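Local coordinates for conserved hypothetical protein (Streptococcus pneumoniae, PDB 4QDY), which is of unknown function but is a YbbR-like protein built from two consecutive YbbR domains, at residues V16-R21 with S34-V39; K26-G31 with S136-Q141; L170-R175 with A182-F187. All coordinates share one frame; numbering follows the deposited sequence.

Contact 1: V16-R21 with S34-V39; sequences VPIDIR and SEVSVV
Val-16 and Val-36 form an antiparallel hydrogen-bonded pair where strand 9-21 meets strand 35-42 in the first YbbR-like domain. The backbone bonds come first. Val-16 N donates to Val-36 O at 2.9 Å, and Val-36 N returns a nearly straight bond to Val-16 O at 2.8 Å, 171° at the hydrogen. Pro-17 and Glu-35 follow as a non-hydrogen-bonded pair. Beyond them Ile-18 N gives a weak bond to Ser-34 O at 3.5 Å. The two short strands run 115° apart, so the regular pairing is brief.

The apolar contacts lie on the face shared by Val-16 and Val-36. Val-38 CG2 touches both methyls of Val-16, 3.9 Å from each of CG1 and CG2, and the two side chains cross at about a right angle. Phe-59 and Val-61 also pack on Val-16. Further along, Ile-18 crosses Val-36 in the same manner, with CD1 of Ile-18 3.7 Å from CG1 of Val-36.

The other face belongs to Pro-17 and Glu-35. The Glu-35 chain is extended beyond CG, and its carboxylate OE2 accepts a hydrogen bond from Ile-20 N of the second subunit. Closer in, Glu-35 CG rests 3.9 Å from Pro-17 CA.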
ATOM      1  N   VAL A  16       2.351  -2.173  11.790  1.00 55.06           N
ATOM      2  CA  VAL A  16       3.589  -2.924  11.550  1.00 54.76           C
ATOM      3  C   VAL A  16       3.821  -2.982  10.025  1.00 58.08           C
ATOM      4  O   VAL A  16       3.049  -3.638   9.322  1.00 57.59           O
ATOM      5  CB  VAL A  16       3.586  -4.337  12.200  1.00 58.40           C
ATOM      6  CG1 VAL A  16       4.940  -5.017  12.037  1.00 58.64           C
ATOM      7  CG2 VAL A  16       3.217  -4.263  13.676  1.00 58.41           C
ATOM      8  N   PRO A  17       4.855  -2.293   9.489  1.00 54.33           N
ATOM      9  CA  PRO A  17       5.070  -2.327   8.030  1.00 53.92           C
ATOM     10  C   PRO A  17       5.690  -3.650   7.571  1.00 57.49           C
ATOM     11  O   PRO A  17       6.476  -4.249   8.305  1.00 58.03           O
ATOM     12  CB  PRO A  17       6.021  -1.154   7.783  1.00 56.19           C
ATOM     13  CG  PRO A  17       6.751  -0.970   9.061  1.00 61.15           C
ATOM     14  CD  PRO A  17       5.858  -1.448  10.171  1.00 56.42           C
ATOM     15  N   ILE A  18       5.339  -4.089   6.349  1.00 52.82           N
ATOM     16  CA  ILE A  18       5.815  -5.339   5.744  1.00 52.39           C
ATOM     17  C   ILE A  18       7.063  -5.061   4.898  1.00 56.34           C
ATOM     18  O   ILE A  18       7.045  -4.156   4.058  1.00 55.97           O
ATOM     19  CB  ILE A  18       4.700  -6.013   4.886  1.00 54.92           C
ATOM     20  CG1 ILE A  18       3.327  -6.019   5.602  1.00 54.62           C
ATOM     21  CG2 ILE A  18       5.128  -7.421   4.438  1.00 55.92           C
ATOM     22  CD1 ILE A  18       2.132  -6.324   4.695  1.00 60.66           C
ATOM     23  N   ASP A  19       8.131  -5.854   5.099  1.00 53.07           N
ATOM     24  CA  ASP A  19       9.357  -5.710   4.323  1.00 53.47           C
ATOM     25  C   ASP A  19       9.284  -6.708   3.164  1.00 56.10           C
ATOM     26  O   ASP A  19       9.632  -7.879   3.310  1.00 56.08           O
ATOM     27  CB  ASP A  19      10.606  -5.897   5.210  1.00 56.52           C
ATOM     28  CG  ASP A  19      11.910  -5.408   4.594  1.00 71.54           C
ATOM     29  OD1 ASP A  19      12.194  -5.768   3.427  1.00 72.72           O
ATOM     30  OD2 ASP A  19      12.676  -4.718   5.301  1.00 79.93           O
ATOM     31  N   ILE A  20       8.774  -6.238   2.023  1.00 51.49           N
ATOM     32  CA  ILE A  20       8.567  -7.047   0.826  1.00 51.04           C
ATOM     33  C   ILE A  20       9.826  -7.034  -0.042  1.00 55.37           C
ATOM     34  O   ILE A  20      10.262  -5.972  -0.485  1.00 55.25           O
ATOM     35  CB  ILE A  20       7.334  -6.536   0.031  1.00 53.19           C
ATOM     36  CG1 ILE A  20       6.061  -6.582   0.909  1.00 52.31           C
ATOM     37  CG2 ILE A  20       7.151  -7.342  -1.261  1.00 54.40           C
ATOM     38  CD1 ILE A  20       4.840  -5.966   0.331  1.00 56.96           C
ATOM     39  N   ARG A  21      10.383  -8.230  -0.303  1.00 52.31           N
ATOM     40  CA  ARG A  21      11.552  -8.419  -1.157  1.00 53.28           C
ATOM     41  C   ARG A  21      11.080  -8.771  -2.573  1.00 56.62           C
ATOM     42  O   ARG A  21      10.339  -9.743  -2.755  1.00 55.98           O
ATOM     43  CB  ARG A  21      12.502  -9.495  -0.589  1.00 54.81           C
ATOM     44  CG  ARG A  21      13.728  -9.752  -1.467  1.00 67.81           C
ATOM     45  CD  ARG A  21      14.675 -10.779  -0.878  1.00 81.82           C
ATOM     46  NE  ARG A  21      15.759 -11.104  -1.808  1.00 96.64           N
ATOM     47  CZ  ARG A  21      16.919 -10.455  -1.880  1.00114.56           C
ATOM     48  NH1 ARG A  21      17.167  -9.432  -1.070  1.00103.46           N
ATOM     49  NH2 ARG A  21      17.837 -10.823  -2.764  1.00102.55           N
ATOM     50  N   SER A  34      -0.407  -1.912   3.170  1.00 52.97           N
ATOM     51  CA  SER A  34       0.983  -1.554   3.496  1.00 52.99           C
ATOM     52  C   SER A  34       1.419  -2.025   4.887  1.00 56.20           C
ATOM     53  O   SER A  34       2.572  -2.427   5.053  1.00 56.45           O
ATOM     54  CB  SER A  34       1.162  -0.040   3.428  1.00 57.05           C
ATOM     55  OG  SER A  34       0.342   0.633   4.370  1.00 67.20           O
ATOM     56  N   GLU A  35       0.513  -1.943   5.884  1.00 51.60           N
ATOM     57  CA  GLU A  35       0.812  -2.311   7.263  1.00 51.19           C
ATOM     58  C   GLU A  35      -0.140  -3.386   7.788  1.00 53.81           C
ATOM     59  O   GLU A  35      -1.275  -3.510   7.324  1.00 52.91           O
ATOM     60  CB  GLU A  35       0.748  -1.078   8.179  1.00 52.74           C
ATOM     61  CG  GLU A  35       1.870  -0.081   7.930  1.00 62.86           C
ATOM     62  CD  GLU A  35       1.894   1.158   8.804  1.00 81.41           C
ATOM     63  OE1 GLU A  35       0.815   1.597   9.264  1.00 75.13           O
ATOM     64  OE2 GLU A  35       2.993   1.731   8.972  1.00 75.96           O
ATOM     65  N   VAL A  36       0.351  -4.167   8.767  1.00 50.03           N
ATOM     66  CA  VAL A  36      -0.368  -5.258   9.431  1.00 49.40           C
ATOM     67  C   VAL A  36      -0.330  -5.066  10.955  1.00 52.88           C
ATOM     68  O   VAL A  36       0.324  -4.150  11.458  1.00 52.61           O
ATOM     69  CB  VAL A  36       0.198  -6.662   9.045  1.00 53.20           C
ATOM     70  CG1 VAL A  36      -0.051  -6.989   7.578  1.00 52.89           C
ATOM     71  CG2 VAL A  36       1.679  -6.804   9.400  1.00 53.26           C
ATOM     72  N   SER A  37      -1.031  -5.946  11.679  1.00 49.35           N
ATOM     73  CA  SER A  37      -1.026  -6.011  13.137  1.00 49.36           C
ATOM     74  C   SER A  37      -0.376  -7.321  13.556  1.00 52.29           C
ATOM     75  O   SER A  37      -0.528  -8.324  12.859  1.00 52.07           O
ATOM     76  CB  SER A  37      -2.429  -5.861  13.716  1.00 53.23           C
ATOM     77  OG  SER A  37      -2.918  -4.546  13.509  1.00 63.06           O
ATOM     78  N   VAL A  38       0.403  -7.307  14.643  1.00 47.76           N
ATOM     79  CA  VAL A  38       1.097  -8.510  15.103  1.00 47.01           C
ATOM     80  C   VAL A  38       0.638  -8.814  16.529  1.00 49.85           C
ATOM     81  O   VAL A  38       0.780  -7.975  17.423  1.00 49.56           O
ATOM     82  CB  VAL A  38       2.648  -8.377  15.000  1.00 50.91           C
ATOM     83  CG1 VAL A  38       3.352  -9.616  15.548  1.00 51.01           C
ATOM     84  CG2 VAL A  38       3.082  -8.120  13.560  1.00 50.49           C
ATOM     85  N   VAL A  39       0.082 -10.018  16.729  1.00 45.58           N
ATOM     86  CA  VAL A  39      -0.380 -10.462  18.041  1.00 45.41           C
ATOM     87  C   VAL A  39       0.810 -11.112  18.750  1.00 49.45           C
ATOM     88  O   VAL A  39       1.280 -12.168  18.320  1.00 48.83           O
ATOM     89  CB  VAL A  39      -1.617 -11.406  17.962  1.00 48.94           C
ATOM     90  CG1 VAL A  39      -2.136 -11.748  19.357  1.00 49.17           C
ATOM     91  CG2 VAL A  39      -2.733 -10.799  17.115  1.00 48.27           C
TER

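Contact 2: K26-G31 with S136-Q141; sequences KYFISG and SITSDQ
Phe-28 holds CG anti to its own backbone N (chi1 -175°), which carries the ring out to the corner at Ser-139. Ser-139 has the same kind of first torsion (chi1 -173°), with OG lying beside its carbonyl carbon. CA of Ser-139 sits over the centre of the Phe-28 ring, 3.5 Å from the centroid. It is only 4° off the ring normal, a CH-pi contact. Phe-28 CE1 comes 3.6 Å from Thr-138 O, and CE2 comes equally near Ser-139 OG. That hydroxyl is hydrogen-bonded to Thr-143 OG1 and Pro-181 O.

The contact joins the two YbbR-like domains. Strand 27-30 of the first meets the place where the chain leaves strand 135-138 of the second and enters helix 141-145. Asp-140 is the N-cap of that helix, and its OD1 accepts from Thr-143 N.

No direct hydrogen bond crosses between the segments. A water does so instead. The water is hydrogen-bonded to Ser-30 OG at 3.0 Å and donates to Asp-140 OD2 at 2.7 Å. Lys-98 NZ adds a long, weak ion pair to the same carboxylate oxygen.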
ATOM      1  N   LYS A  26      12.212  -4.243 -12.244  1.00 57.76           N
ATOM      2  CA  LYS A  26      11.636  -5.085 -13.291  1.00 57.64           C
ATOM      3  C   LYS A  26      10.124  -5.255 -13.078  1.00 59.32           C
ATOM      4  O   LYS A  26       9.386  -5.372 -14.061  1.00 59.24           O
ATOM      5  CB  LYS A  26      12.335  -6.458 -13.320  1.00 61.75           C
ATOM      6  CG  LYS A  26      12.015  -7.301 -14.555  1.00 81.81           C
ATOM      7  CD  LYS A  26      12.766  -8.629 -14.561  1.00 95.27           C
ATOM      8  CE  LYS A  26      12.500  -9.460 -15.801  1.00108.66           C
ATOM      9  NZ  LYS A  26      13.022  -8.828 -17.045  1.00119.31           N
ATOM     10  N   TYR A  27       9.663  -5.257 -11.810  1.00 53.67           N
ATOM     11  CA  TYR A  27       8.249  -5.459 -11.498  1.00 51.55           C
ATOM     12  C   TYR A  27       7.645  -4.316 -10.676  1.00 52.36           C
ATOM     13  O   TYR A  27       8.336  -3.672  -9.885  1.00 51.31           O
ATOM     14  CB  TYR A  27       8.055  -6.770 -10.712  1.00 52.69           C
ATOM     15  CG  TYR A  27       8.634  -7.996 -11.382  1.00 56.15           C
ATOM     16  CD1 TYR A  27       7.927  -8.676 -12.371  1.00 58.49           C
ATOM     17  CD2 TYR A  27       9.866  -8.514 -10.990  1.00 58.07           C
ATOM     18  CE1 TYR A  27       8.450  -9.815 -12.982  1.00 60.73           C
ATOM     19  CE2 TYR A  27      10.399  -9.653 -11.593  1.00 60.42           C
ATOM     20  CZ  TYR A  27       9.685 -10.302 -12.586  1.00 68.87           C
ATOM     21  OH  TYR A  27      10.208 -11.424 -13.181  1.00 72.44           O
ATOM     22  N   PHE A  28       6.330  -4.103 -10.860  1.00 47.39           N
ATOM     23  CA  PHE A  28       5.498  -3.147 -10.130  1.00 45.74           C
ATOM     24  C   PHE A  28       4.455  -3.936  -9.348  1.00 49.27           C
ATOM     25  O   PHE A  28       3.811  -4.815  -9.925  1.00 49.37           O
ATOM     26  CB  PHE A  28       4.856  -2.112 -11.075  1.00 47.05           C
ATOM     27  CG  PHE A  28       4.078  -1.027 -10.365  1.00 47.25           C
ATOM     28  CD1 PHE A  28       4.706   0.139  -9.943  1.00 49.96           C
ATOM     29  CD2 PHE A  28       2.715  -1.167 -10.126  1.00 48.14           C
ATOM     30  CE1 PHE A  28       3.986   1.139  -9.282  1.00 49.82           C
ATOM     31  CE2 PHE A  28       1.998  -0.165  -9.464  1.00 49.79           C
ATOM     32  CZ  PHE A  28       2.639   0.980  -9.047  1.00 47.64           C
ATOM     33  N   ILE A  29       4.308  -3.664  -8.040  1.00 45.19           N
ATOM     34  CA  ILE A  29       3.366  -4.422  -7.209  1.00 44.55           C
ATOM     35  C   ILE A  29       2.315  -3.480  -6.573  1.00 49.16           C
ATOM     36  O   ILE A  29       2.596  -2.305  -6.318  1.00 48.68           O
ATOM     37  CB  ILE A  29       4.093  -5.259  -6.114  1.00 47.37           C
ATOM     38  CG1 ILE A  29       4.860  -4.379  -5.091  1.00 47.32           C
ATOM     39  CG2 ILE A  29       4.996  -6.336  -6.755  1.00 48.71           C
ATOM     40  CD1 ILE A  29       5.334  -5.109  -3.832  1.00 53.07           C
ATOM     41  N   SER A  30       1.098  -4.025  -6.331  1.00 46.46           N
ATOM     42  CA  SER A  30      -0.061  -3.342  -5.735  1.00 46.16           C
ATOM     43  C   SER A  30      -1.135  -4.350  -5.280  1.00 50.85           C
ATOM     44  O   SER A  30      -1.019  -5.546  -5.557  1.00 50.63           O
ATOM     45  CB  SER A  30      -0.671  -2.357  -6.733  1.00 49.86           C
ATOM     46  OG  SER A  30      -1.177  -3.019  -7.882  1.00 58.59           O
ATOM     47  N   GLY A  31      -2.171  -3.846  -4.603  1.00 47.88           N
ATOM     48  CA  GLY A  31      -3.319  -4.637  -4.168  1.00 48.08           C
ATOM     49  C   GLY A  31      -3.273  -5.263  -2.788  1.00 52.96           C
ATOM     50  O   GLY A  31      -3.996  -6.232  -2.536  1.00 53.06           O
ATOM     51  N   SER A 136       5.545  12.008 -15.307  1.00 48.59           N
ATOM     52  CA  SER A 136       5.864  10.611 -15.592  1.00 47.99           C
ATOM     53  C   SER A 136       5.094   9.708 -14.646  1.00 50.07           C
ATOM     54  O   SER A 136       5.040   9.978 -13.444  1.00 49.07           O
ATOM     55  CB  SER A 136       7.364  10.360 -15.483  1.00 51.81           C
ATOM     56  OG  SER A 136       7.688   8.994 -15.686  1.00 59.41           O
ATOM     57  N   ILE A 137       4.486   8.648 -15.185  1.00 45.78           N
ATOM     58  CA  ILE A 137       3.702   7.714 -14.390  1.00 44.64           C
ATOM     59  C   ILE A 137       4.330   6.327 -14.496  1.00 49.08           C
ATOM     60  O   ILE A 137       4.591   5.852 -15.599  1.00 49.31           O
ATOM     61  CB  ILE A 137       2.189   7.689 -14.795  1.00 47.21           C
ATOM     62  CG1 ILE A 137       1.522   9.089 -14.785  1.00 47.62           C
ATOM     63  CG2 ILE A 137       1.400   6.731 -13.922  1.00 46.64           C
ATOM     64  CD1 ILE A 137       1.705   9.961 -16.037  1.00 55.22           C
ATOM     65  N   THR A 138       4.557   5.684 -13.346  1.00 45.68           N
ATOM     66  CA  THR A 138       5.106   4.335 -13.251  1.00 46.03           C
ATOM     67  C   THR A 138       4.027   3.430 -12.643  1.00 49.97           C
ATOM     68  O   THR A 138       3.441   3.777 -11.615  1.00 48.89           O
ATOM     69  CB  THR A 138       6.414   4.338 -12.441  1.00 53.36           C
ATOM     70  OG1 THR A 138       7.307   5.317 -12.980  1.00 54.74           O
ATOM     71  CG2 THR A 138       7.092   2.978 -12.422  1.00 51.69           C
ATOM     72  N   SER A 139       3.753   2.290 -13.300  1.00 47.28           N
ATOM     73  CA  SER A 139       2.764   1.288 -12.885  1.00 46.97           C
ATOM     74  C   SER A 139       2.910   0.029 -13.743  1.00 52.92           C
ATOM     75  O   SER A 139       3.916  -0.118 -14.443  1.00 53.51           O
ATOM     76  CB  SER A 139       1.346   1.859 -12.992  1.00 49.73           C
ATOM     77  OG  SER A 139       0.374   0.982 -12.451  1.00 56.73           O
ATOM     78  N   ASP A 140       1.924  -0.883 -13.686  1.00 50.24           N
ATOM     79  CA  ASP A 140       1.883  -2.061 -14.548  1.00 51.56           C
ATOM     80  C   ASP A 140       1.251  -1.623 -15.877  1.00 57.06           C
ATOM     81  O   ASP A 140       0.612  -0.570 -15.907  1.00 55.98           O
ATOM     82  CB  ASP A 140       1.138  -3.232 -13.872  1.00 53.24           C
ATOM     83  CG  ASP A 140      -0.273  -2.932 -13.397  1.00 65.14           C
ATOM     84  OD1 ASP A 140      -1.123  -2.572 -14.241  1.00 66.10           O
ATOM     85  OD2 ASP A 140      -0.556  -3.166 -12.201  1.00 71.66           O
ATOM     86  N   GLN A 141       1.432  -2.389 -16.965  1.00 55.56           N
ATOM     87  CA  GLN A 141       0.899  -2.016 -18.278  1.00 56.63           C
ATOM     88  C   GLN A 141      -0.654  -1.991 -18.287  1.00 61.57           C
ATOM     89  O   GLN A 141      -1.237  -1.154 -18.982  1.00 61.13           O
ATOM     90  CB  GLN A 141       1.411  -2.983 -19.365  1.00 59.25           C
ATOM     91  CG  GLN A 141       1.127  -2.534 -20.804  1.00 71.65           C
ATOM     92  CD  GLN A 141       1.774  -1.212 -21.147  1.00 89.01           C
ATOM     93  OE1 GLN A 141       3.000  -1.055 -21.106  1.00 85.26           O
ATOM     94  NE2 GLN A 141       0.961  -0.240 -21.526  1.00 80.27           N
TER
HETATM   95  O   HOH W   1       0.624  -4.216 -10.028  1.00 68.43           O

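Contact 3: L170-R175 with A182-F187; sequences LQAIDR and AVITPF
Leu-170 and Ile-184 face each other inside a beta hairpin of the second YbbR-like domain, formed by strands 164-173 and 183-196. The axes of the two short strand pieces come no closer than 7.5 Å and run 129° apart. At this separation side chains rather than backbone bonds make most of the contact.

Ile-184 reaches across with both branches. Its CG1 is anti to the carbonyl carbon (chi1 -51°), and the chain is extended from there. This sends CD1 to the backbone of the other strand. The CD1 methyl of Ile-184 lies 3.4 Å from Leu-170 O and 3.5 Å from Ala-172 N, so it rests on the peptide groups around Gln-171. The same methyl also meets the Ala-172 methyl. The second branch of Ile-184, CG2, is anti to its backbone N and is 4.1 Å from Leu-170 CB.

The CD1 branch of Leu-170 reaches Pro-186, near the Pro-186 carbonyl O and the ring atom CG. A cis peptide bond precedes Pro-186. At the other end, the two small methyls of Ala-172 and Ala-182 meet at 4.4 Å between their CB atoms.

One backbone hydrogen bond spans the segments. Leu-170 N donates to Phe-187 O at 3.1 Å, from a position tilted 27° out of the carbonyl plane.

On one flank, Leu-170 and Ala-172 pack on Ala-152 and Ile-150 of strand 149-153. Val-135 of strand 135-138 touches Leu-170, Ile-184 and Pro-186, while Ile-137 touches Ala-182. Phe-187 packs on Pro-92 of the second subunit, and Gln-171 on its Thr-72. The contact thus sits between strands 149-153 and 135-138, with the second subunit beside it.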
ATOM      1  N   LEU A 170      -0.555  14.909  -6.918  1.00 50.31           N
ATOM      2  CA  LEU A 170      -0.964  14.457  -8.244  1.00 49.74           C
ATOM      3  C   LEU A 170      -1.466  13.017  -8.171  1.00 52.93           C
ATOM      4  O   LEU A 170      -0.798  12.165  -7.584  1.00 52.78           O
ATOM      5  CB  LEU A 170       0.191  14.587  -9.254  1.00 50.22           C
ATOM      6  CG  LEU A 170       0.572  16.012  -9.681  1.00 55.52           C
ATOM      7  CD1 LEU A 170       1.959  16.056 -10.263  1.00 56.22           C
ATOM      8  CD2 LEU A 170      -0.441  16.597 -10.654  1.00 57.91           C
ATOM      9  N   GLN A 171      -2.657  12.761  -8.747  1.00 48.83           N
ATOM     10  CA  GLN A 171      -3.304  11.443  -8.786  1.00 47.99           C
ATOM     11  C   GLN A 171      -3.659  11.033 -10.217  1.00 52.33           C
ATOM     12  O   GLN A 171      -4.039  11.882 -11.024  1.00 52.17           O
ATOM     13  CB  GLN A 171      -4.581  11.419  -7.927  1.00 48.82           C
ATOM     14  CG  GLN A 171      -4.363  11.580  -6.425  1.00 55.61           C
ATOM     15  CD  GLN A 171      -5.661  11.561  -5.646  1.00 64.93           C
ATOM     16  OE1 GLN A 171      -6.702  12.069  -6.082  1.00 57.89           O
ATOM     17  NE2 GLN A 171      -5.606  11.035  -4.436  1.00 56.89           N
ATOM     18  N   ALA A 172      -3.550   9.728 -10.521  1.00 48.84           N
ATOM     19  CA  ALA A 172      -3.893   9.162 -11.827  1.00 48.69           C
ATOM     20  C   ALA A 172      -5.265   8.513 -11.752  1.00 52.42           C
ATOM     21  O   ALA A 172      -5.462   7.596 -10.953  1.00 51.06           O
ATOM     22  CB  ALA A 172      -2.833   8.160 -12.267  1.00 49.47           C
ATOM     23  N   ILE A 173      -6.232   9.020 -12.537  1.00 50.38           N
ATOM     24  CA  ILE A 173      -7.604   8.498 -12.514  1.00 50.54           C
ATOM     25  C   ILE A 173      -8.021   7.986 -13.912  1.00 56.66           C
ATOM     26  O   ILE A 173      -7.432   8.373 -14.926  1.00 56.39           O
ATOM     27  CB  ILE A 173      -8.639   9.542 -11.986  1.00 53.46           C
ATOM     28  CG1 ILE A 173      -8.760  10.783 -12.916  1.00 54.24           C
ATOM     29  CG2 ILE A 173      -8.344   9.926 -10.523  1.00 53.37           C
ATOM     30  CD1 ILE A 173      -9.961  11.696 -12.650  1.00 61.59           C
ATOM     31  N   ASP A 174      -9.046   7.104 -13.940  1.00 54.79           N
ATOM     32  CA  ASP A 174      -9.617   6.541 -15.165  1.00 55.73           C
ATOM     33  C   ASP A 174     -10.854   7.362 -15.579  1.00 61.09           C
ATOM     34  O   ASP A 174     -11.204   8.320 -14.884  1.00 60.75           O
ATOM     35  CB  ASP A 174      -9.964   5.041 -14.981  1.00 57.54           C
ATOM     36  CG  ASP A 174     -10.989   4.667 -13.917  1.00 67.41           C
ATOM     37  OD1 ASP A 174     -11.618   5.582 -13.340  1.00 68.18           O
ATOM     38  OD2 ASP A 174     -11.195   3.453 -13.695  1.00 72.57           O
ATOM     39  N   ARG A 175     -11.510   6.981 -16.699  1.00 58.78           N
ATOM     40  CA  ARG A 175     -12.708   7.621 -17.270  1.00 59.45           C
ATOM     41  C   ARG A 175     -13.846   7.791 -16.245  1.00 63.38           C
ATOM     42  O   ARG A 175     -14.629   8.734 -16.362  1.00 63.62           O
ATOM     43  CB  ARG A 175     -13.240   6.792 -18.451  1.00 60.96           C
ATOM     44  CG  ARG A 175     -12.337   6.769 -19.684  1.00 72.96           C
ATOM     45  CD  ARG A 175     -12.782   5.726 -20.699  1.00 87.33           C
ATOM     46  NE  ARG A 175     -14.129   5.971 -21.223  1.00102.51           N
ATOM     47  CZ  ARG A 175     -14.757   5.171 -22.081  1.00121.05           C
ATOM     48  NH1 ARG A 175     -14.172   4.060 -22.516  1.00110.64           N
ATOM     49  NH2 ARG A 175     -15.978   5.471 -22.503  1.00108.89           N
ATOM     50  N   ALA A 182      -0.646   3.782  -9.117  1.00 47.78           N
ATOM     51  CA  ALA A 182       0.449   4.272  -9.946  1.00 48.05           C
ATOM     52  C   ALA A 182       1.314   5.282  -9.190  1.00 51.77           C
ATOM     53  O   ALA A 182       0.810   6.002  -8.325  1.00 51.29           O
ATOM     54  CB  ALA A 182      -0.115   4.913 -11.201  1.00 49.20           C
ATOM     55  N   VAL A 183       2.616   5.334  -9.528  1.00 48.47           N
ATOM     56  CA  VAL A 183       3.601   6.243  -8.932  1.00 48.22           C
ATOM     57  C   VAL A 183       3.850   7.380  -9.930  1.00 52.26           C
ATOM     58  O   VAL A 183       4.299   7.127 -11.049  1.00 52.58           O
ATOM     59  CB  VAL A 183       4.907   5.497  -8.537  1.00 52.49           C
ATOM     60  CG1 VAL A 183       5.921   6.448  -7.911  1.00 52.72           C
ATOM     61  CG2 VAL A 183       4.615   4.337  -7.591  1.00 51.79           C
ATOM     62  N   ILE A 184       3.547   8.621  -9.533  1.00 48.48           N
ATOM     63  CA  ILE A 184       3.690   9.786 -10.408  1.00 48.96           C
ATOM     64  C   ILE A 184       4.940  10.577 -10.008  1.00 53.88           C
ATOM     65  O   ILE A 184       5.212  10.744  -8.818  1.00 53.75           O
ATOM     66  CB  ILE A 184       2.410  10.665 -10.354  1.00 51.70           C
ATOM     67  CG1 ILE A 184       1.153   9.794 -10.604  1.00 51.56           C
ATOM     68  CG2 ILE A 184       2.489  11.850 -11.348  1.00 52.81           C
ATOM     69  CD1 ILE A 184      -0.138  10.448 -10.430  1.00 58.72           C
ATOM     70  N   THR A 185       5.699  11.047 -11.014  1.00 51.27           N
ATOM     71  CA  THR A 185       6.910  11.843 -10.825  1.00 51.89           C
ATOM     72  C   THR A 185       6.791  13.113 -11.706  1.00 56.33           C
ATOM     73  O   THR A 185       6.714  12.992 -12.932  1.00 56.09           O
ATOM     74  CB  THR A 185       8.167  11.013 -11.122  1.00 59.67           C
ATOM     75  OG1 THR A 185       8.115   9.808 -10.358  1.00 59.64           O
ATOM     76  CG2 THR A 185       9.452  11.764 -10.806  1.00 58.21           C
ATOM     77  N   PRO A 186       6.740  14.331 -11.113  1.00 53.00           N
ATOM     78  CA  PRO A 186       6.788  14.646  -9.669  1.00 52.47           C
ATOM     79  C   PRO A 186       5.538  14.141  -8.944  1.00 55.05           C
ATOM     80  O   PRO A 186       4.491  13.970  -9.574  1.00 54.17           O
ATOM     81  CB  PRO A 186       6.874  16.180  -9.651  1.00 54.86           C
ATOM     82  CG  PRO A 186       6.219  16.610 -10.928  1.00 59.27           C
ATOM     83  CD  PRO A 186       6.615  15.559 -11.925  1.00 55.00           C
ATOM     84  N   PHE A 187       5.660  13.861  -7.634  1.00 51.06           N
ATOM     85  CA  PHE A 187       4.555  13.351  -6.815  1.00 49.74           C
ATOM     86  C   PHE A 187       3.525  14.461  -6.526  1.00 53.68           C
ATOM     87  O   PHE A 187       2.366  14.149  -6.239  1.00 52.67           O
ATOM     88  CB  PHE A 187       5.067  12.738  -5.500  1.00 51.20           C
ATOM     89  CG  PHE A 187       6.038  13.574  -4.701  1.00 53.27           C
ATOM     90  CD1 PHE A 187       5.583  14.516  -3.786  1.00 56.23           C
ATOM     91  CD2 PHE A 187       7.408  13.384  -4.823  1.00 56.08           C
ATOM     92  CE1 PHE A 187       6.483  15.286  -3.046  1.00 57.99           C
ATOM     93  CE2 PHE A 187       8.309  14.142  -4.071  1.00 59.77           C
ATOM     94  CZ  PHE A 187       7.840  15.089  -3.187  1.00 57.94           C
TER

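Contacts 1 and 3 each lie within one YbbR-like domain, on opposite sides of the chain's centre, and both reach the second subunit. Contact 2 joins the domains. It is buried; contacts 1 and 3 are partly buried. Contact 1 relies on paired backbone bonds and valine and isoleucine packing. Contact 3 has a single backbone bond and relies mainly on side chains across more widely separated strands. Contact 2 uses an aromatic face and a water bridge. It touches both others: Ile-29 packs on Ile-20 of contact 1, and Phe-28 on Val-183 of contact 3. Contacts 2 and 3 also share neighbouring strands, 135-138 and 183-196, with probable bonds from Thr-138 N to Val-183 O and Thr-185 N to Ser-136 O.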